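Local coordinates for protein TodX (Pseudomonas putida, PDB 3BS0) that probably carries aromatic hydrocarbons such as toluene across the outer membrane, as a beta-barrel transporter of the FadL family, at residues L37-P41 against D92-G96. Sequence-based numbering, arbitrary orientation.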
loop_
_atom_site.group_PDB
_atom_site.type_symbol
_atom_site.label_atom_id
_atom_site.label_comp_id
_atom_site.label_asym_id
_atom_site.label_seq_id
_atom_site.Cartn_x
_atom_site.Cartn_y
_atom_site.Cartn_z
ATOM N N LEU A 37 20.305 4.387 -9.209
ATOM C CA LEU A 37 20.233 5.715 -9.794
ATOM C C LEU A 37 21.503 6.053 -10.566
ATOM O O LEU A 37 21.513 6.967 -11.402
ATOM C CB LEU A 37 19.980 6.776 -8.716
ATOM C CG LEU A 37 18.616 6.753 -8.020
ATOM C CD1 LEU A 37 18.611 7.834 -6.954
ATOM C CD2 LEU A 37 17.475 6.962 -9.028
ATOM N N SER A 38 22.575 5.313 -10.299
ATOM C CA SER A 38 23.828 5.572 -10.993
ATOM C C SER A 38 23.776 5.063 -12.425
ATOM O O SER A 38 24.672 5.346 -13.226
ATOM C CB SER A 38 25.002 4.954 -10.240
ATOM O OG SER A 38 25.433 5.810 -9.201
ATOM N N PHE A 39 22.716 4.332 -12.751
ATOM C CA PHE A 39 22.537 3.822 -14.105
ATOM C C PHE A 39 21.723 4.849 -14.885
ATOM O O PHE A 39 21.277 4.595 -16.004
ATOM C CB PHE A 39 21.766 2.497 -14.118
ATOM C CG PHE A 39 22.347 1.425 -13.242
ATOM C CD1 PHE A 39 23.643 1.515 -12.750
ATOM C CD2 PHE A 39 21.583 0.318 -12.899
ATOM C CE1 PHE A 39 24.161 0.515 -11.920
ATOM C CE2 PHE A 39 22.093 -0.678 -12.077
ATOM C CZ PHE A 39 23.381 -0.579 -11.584
ATOM N N ALA A 40 21.508 6.009 -14.290
ATOM C CA ALA A 40 20.723 7.030 -14.965
ATOM C C ALA A 40 21.519 7.762 -16.043
ATOM O O ALA A 40 22.736 7.945 -15.924
ATOM C CB ALA A 40 20.190 8.033 -13.953
ATOM N N PRO A 41 20.832 8.189 -17.116
ATOM C CA PRO A 41 21.516 8.904 -18.189
ATOM C C PRO A 41 22.090 10.210 -17.654
ATOM O O PRO A 41 21.532 10.818 -16.736
ATOM C CB PRO A 41 20.416 9.112 -19.226
ATOM C CG PRO A 41 19.169 9.140 -18.407
ATOM C CD PRO A 41 19.396 8.049 -17.407
ATOM N N ASP A 92 30.283 11.742 -9.738
ATOM C CA ASP A 92 30.003 10.329 -9.505
ATOM C C ASP A 92 28.736 10.156 -8.679
ATOM O O ASP A 92 28.176 9.063 -8.599
ATOM C CB ASP A 92 31.171 9.693 -8.745
ATOM C CG ASP A 92 32.330 9.330 -9.644
ATOM O OD1 ASP A 92 33.456 9.162 -9.115
ATOM O OD2 ASP A 92 32.102 9.196 -10.870
ATOM N N TRP A 93 28.300 11.243 -8.054
ATOM C CA TRP A 93 27.116 11.221 -7.209
ATOM C C TRP A 93 25.787 11.466 -7.908
ATOM O O TRP A 93 25.713 12.018 -9.009
ATOM C CB TRP A 93 27.233 12.254 -6.077
ATOM C CG TRP A 93 28.311 11.985 -5.067
ATOM C CD1 TRP A 93 29.641 12.246 -5.195
ATOM C CD2 TRP A 93 28.135 11.397 -3.774
ATOM N NE1 TRP A 93 30.312 11.856 -4.059
ATOM C CE2 TRP A 93 29.416 11.327 -3.170
ATOM C CE3 TRP A 93 27.032 10.912 -3.063
ATOM C CZ2 TRP A 93 29.614 10.803 -1.889
ATOM C CZ3 TRP A 93 27.227 10.389 -1.791
ATOM C CH2 TRP A 93 28.515 10.336 -1.219
ATOM N N ARG A 94 24.735 11.027 -7.232
ATOM C CA ARG A 94 23.374 11.243 -7.682
ATOM C C ARG A 94 22.665 11.610 -6.384
ATOM O O ARG A 94 22.770 10.894 -5.385
ATOM C CB ARG A 94 22.763 9.985 -8.284
ATOM C CG ARG A 94 23.535 9.411 -9.452
ATOM C CD ARG A 94 23.328 10.133 -10.783
ATOM N NE ARG A 94 24.176 9.522 -11.811
ATOM C CZ ARG A 94 23.958 9.573 -13.122
ATOM N NH1 ARG A 94 22.907 10.219 -13.617
ATOM N NH2 ARG A 94 24.784 8.945 -13.941
ATOM N N PHE A 95 22.003 12.761 -6.384
ATOM C CA PHE A 95 21.269 13.218 -5.222
ATOM C C PHE A 95 19.819 13.395 -5.656
ATOM O O PHE A 95 19.543 13.976 -6.710
ATOM C CB PHE A 95 21.831 14.544 -4.733
ATOM C CG PHE A 95 23.223 14.447 -4.158
ATOM C CD1 PHE A 95 24.332 14.861 -4.893
ATOM C CD2 PHE A 95 23.414 13.987 -2.848
ATOM C CE1 PHE A 95 25.612 14.825 -4.328
ATOM C CE2 PHE A 95 24.671 13.943 -2.277
ATOM C CZ PHE A 95 25.780 14.363 -3.009
ATOM N N GLY A 96 18.888 12.890 -4.858
ATOM C CA GLY A 96 17.499 13.021 -5.228
ATOM C C GLY A 96 16.495 13.135 -4.101
ATOM O O GLY A 96 16.681 12.591 -3.016
#
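R94, projecting inward from a strand of the outer-membrane beta barrel, meets the carbonyls of A40 and P41, a small example of how the N-terminal hatch of a FadL-family barrel, which plugs the lumen, meets the inner wall. In segment 92-96 the side chains alternate: R94 turns to the loop of 37-41, while W93 and F95 face the other way, W93 meeting the rings of F141 and Y143.

The polar part of the contact belongs almost wholly to R94. R94 NH2 gives a weak, strongly bent hydrogen bond to A40 O (3.0 Å, 121° at the hydrogen), an oxygen that sits out of the guanidinium plane on the side where L37 O lies. R94 NH1 reaches P41 O in a straighter but long and weak bond of 3.5 Å, with that oxygen, by contrast, in plane at the guanidinium edge. The positive charge probably suits this cluster of backbone oxygens.

The remaining contacts are made over one guanidinium face and along the aliphatic chain. L37 O lies over that face, displaced toward its rim, and is also 3.7 Å from R94 CD. That same oxygen accepts the backbone N-H of A40, closing the turn. A bend at chi2 (-78°) directs the R94 chain across this turn, with L37 CB 4.3 Å from R94 CB. S38 OG lies alongside the chain, 4.1 Å from R94 CG, and makes a weak hydrogen bond to S142 of strand 129-143. Over the same face as L37 O, almost directly above R94 NH1, sits the methyl CB of A40, 3.5 Å from the nitrogen.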